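Local coordinates for protein-glutamine gamma-glutamyltransferase (Pagrus major, PDB 1G0D) that probably cross-links proteins in a calcium-dependent reaction, joining peptide-bound glutamine to lysine side chains or small amines with release of ammonia, at residues Trp167-Ser172 against Pro581-Glu586. Numbering follows the deposited sequence.
Sequences WDYIRS and PLSTPE
Pro581, the last residue of strand 573-581, meets the Tyr169 ring obliquely, its CG and CD next to CD2 and CE2 of the phenol. The modelled carbons sit too close for their exact spacing to be trusted, though these two residues supply most of the buried surface. With its own CG anti to the backbone N (chi1 -174°), Tyr169 sends the phenol from strand 169-176 across the proline, bringing its OH within 3.7 Å of Pro581 O without a hydrogen bond. Replacing Tyr169 by an alanine would probably uncover this part of the proline ring and open a gap beside Gln481, which the phenol also touches. Farther along, Ser583 OG lies 4.4 Å from Tyr169 OH, a loose approach, and is hydrogen-bonded instead to Pro482 O. At Thr584, OG1 lies 4.3 Å from Arg171 NH2; the two groups are linked indirectly through Asp672, whose carboxylate forms a salt bridge with Arg171 NH1 and whose carbonyl O is hydrogen-bonded to Thr584 OG1. The contact thus joins the transglutaminase catalytic core to the end of the first C-terminal beta-barrel and the linker to the second; Pro581 belongs to the GTP site inferred by similarity, as do neighbouring Gln481 and Pro482.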
loop_
_atom_site.group_PDB
_atom_site.type_symbol
_atom_site.label_atom_id
_atom_site.label_comp_id
_atom_site.label_asym_id
_atom_site.label_seq_id
_atom_site.Cartn_x
_atom_site.Cartn_y
_atom_site.Cartn_z
ATOM N N TRP A 167 3.119 -13.135 -11.253
ATOM C CA TRP A 167 1.848 -13.017 -11.975
ATOM C C TRP A 167 1.158 -14.304 -12.319
ATOM O O TRP A 167 -0.046 -14.298 -12.574
ATOM C CB TRP A 167 2.025 -12.241 -13.256
ATOM C CG TRP A 167 2.952 -12.926 -14.137
ATOM C CD1 TRP A 167 4.276 -12.693 -14.255
ATOM C CD2 TRP A 167 2.656 -14.011 -15.003
ATOM N NE1 TRP A 167 4.837 -13.566 -15.145
ATOM C CE2 TRP A 167 3.859 -14.389 -15.620
ATOM C CE3 TRP A 167 1.493 -14.701 -15.319
ATOM C CZ2 TRP A 167 3.930 -15.421 -16.534
ATOM C CZ3 TRP A 167 1.563 -15.729 -16.226
ATOM C CH2 TRP A 167 2.768 -16.082 -16.824
ATOM N N ASP A 168 1.914 -15.398 -12.367
ATOM C CA ASP A 168 1.345 -16.709 -12.684
ATOM C C ASP A 168 1.133 -17.495 -11.403
ATOM O O ASP A 168 0.589 -18.584 -11.420
ATOM C CB ASP A 168 2.275 -17.499 -13.620
ATOM C CG ASP A 168 3.730 -17.499 -13.149
ATOM O OD1 ASP A 168 4.106 -16.656 -12.304
ATOM O OD2 ASP A 168 4.515 -18.346 -13.630
ATOM N N TYR A 169 1.544 -16.927 -10.284
ATOM C CA TYR A 169 1.433 -17.611 -9.014
ATOM C C TYR A 169 1.302 -16.521 -7.939
ATOM O O TYR A 169 2.243 -16.228 -7.193
ATOM C CB TYR A 169 2.695 -18.486 -8.861
ATOM C CG TYR A 169 2.789 -19.429 -7.673
ATOM C CD1 TYR A 169 1.786 -19.501 -6.703
ATOM C CD2 TYR A 169 3.944 -20.189 -7.475
ATOM C CE1 TYR A 169 1.944 -20.315 -5.537
ATOM C CE2 TYR A 169 4.116 -20.995 -6.331
ATOM C CZ TYR A 169 3.116 -21.052 -5.360
ATOM O OH TYR A 169 3.322 -21.808 -4.219
ATOM N N ILE A 170 0.101 -15.933 -7.884
ATOM C CA ILE A 170 -0.252 -14.849 -6.963
ATOM C C ILE A 170 -0.595 -15.288 -5.551
ATOM O O ILE A 170 -1.380 -16.199 -5.356
ATOM C CB ILE A 170 -1.471 -14.068 -7.495
ATOM C CG1 ILE A 170 -1.156 -13.491 -8.872
ATOM C CG2 ILE A 170 -1.862 -12.972 -6.527
ATOM C CD1 ILE A 170 -2.271 -12.736 -9.442
ATOM N N ARG A 171 -0.009 -14.628 -4.568
ATOM C CA ARG A 171 -0.292 -14.942 -3.177
ATOM C C ARG A 171 -0.872 -13.681 -2.507
ATOM O O ARG A 171 -0.662 -12.560 -2.965
ATOM C CB ARG A 171 0.991 -15.416 -2.467
ATOM C CG ARG A 171 1.228 -14.854 -1.022
ATOM C CD ARG A 171 2.713 -14.995 -0.535
ATOM N NE ARG A 171 2.841 -15.473 0.852
ATOM C CZ ARG A 171 3.823 -15.121 1.700
ATOM N NH1 ARG A 171 4.795 -14.270 1.317
ATOM N NH2 ARG A 171 3.834 -15.621 2.940
ATOM N N SER A 172 -1.621 -13.874 -1.432
ATOM C CA SER A 172 -2.215 -12.755 -0.732
ATOM C C SER A 172 -1.706 -12.631 0.665
ATOM O O SER A 172 -1.526 -13.639 1.365
ATOM C CB SER A 172 -3.720 -12.920 -0.592
ATOM O OG SER A 172 -4.275 -13.618 -1.679
ATOM N N PRO A 581 8.220 -19.226 -6.501
ATOM C CA PRO A 581 8.172 -18.855 -5.093
ATOM C C PRO A 581 7.959 -20.149 -4.241
ATOM O O PRO A 581 6.911 -20.806 -4.316
ATOM C CB PRO A 581 6.998 -17.878 -5.037
ATOM C CG PRO A 581 6.210 -18.113 -6.284
ATOM C CD PRO A 581 6.906 -19.091 -7.142
ATOM N N LEU A 582 8.969 -20.531 -3.466
ATOM C CA LEU A 582 8.872 -21.731 -2.643
ATOM C C LEU A 582 8.052 -21.364 -1.396
ATOM O O LEU A 582 8.387 -20.397 -0.703
ATOM C CB LEU A 582 10.280 -22.219 -2.259
ATOM C CG LEU A 582 11.136 -23.102 -3.183
ATOM C CD1 LEU A 582 10.816 -22.867 -4.593
ATOM C CD2 LEU A 582 12.571 -22.779 -2.991
ATOM N N SER A 583 7.000 -22.142 -1.104
ATOM C CA SER A 583 6.091 -21.861 0.022
ATOM C C SER A 583 6.555 -22.117 1.441
ATOM O O SER A 583 7.407 -22.955 1.667
ATOM C CB SER A 583 4.746 -22.598 -0.164
ATOM O OG SER A 583 4.853 -23.898 -0.721
ATOM N N THR A 584 5.985 -21.382 2.399
ATOM C CA THR A 584 6.293 -21.582 3.814
ATOM C C THR A 584 5.016 -22.185 4.409
ATOM O O THR A 584 3.927 -22.029 3.851
ATOM C CB THR A 584 6.645 -20.280 4.541
ATOM O OG1 THR A 584 5.769 -19.237 4.106
ATOM C CG2 THR A 584 8.096 -19.882 4.252
ATOM N N PRO A 585 5.123 -22.888 5.542
ATOM C CA PRO A 585 3.868 -23.449 6.051
ATOM C C PRO A 585 2.892 -22.357 6.419
ATOM O O PRO A 585 3.309 -21.237 6.708
ATOM C CB PRO A 585 4.299 -24.284 7.259
ATOM C CG PRO A 585 5.647 -23.732 7.671
ATOM C CD PRO A 585 6.276 -23.183 6.414
ATOM N N GLU A 586 1.599 -22.685 6.388
ATOM C CA GLU A 586 0.550 -21.742 6.741
ATOM C C GLU A 586 0.040 -21.907 8.164
ATOM O O GLU A 586 -0.558 -22.925 8.502
ATOM C CB GLU A 586 -0.628 -21.855 5.807
ATOM C CG GLU A 586 -1.460 -20.600 5.896
ATOM C CD GLU A 586 -2.882 -20.780 5.426
ATOM O OE1 GLU A 586 -3.113 -21.675 4.562
ATOM O OE2 GLU A 586 -3.755 -20.012 5.926
#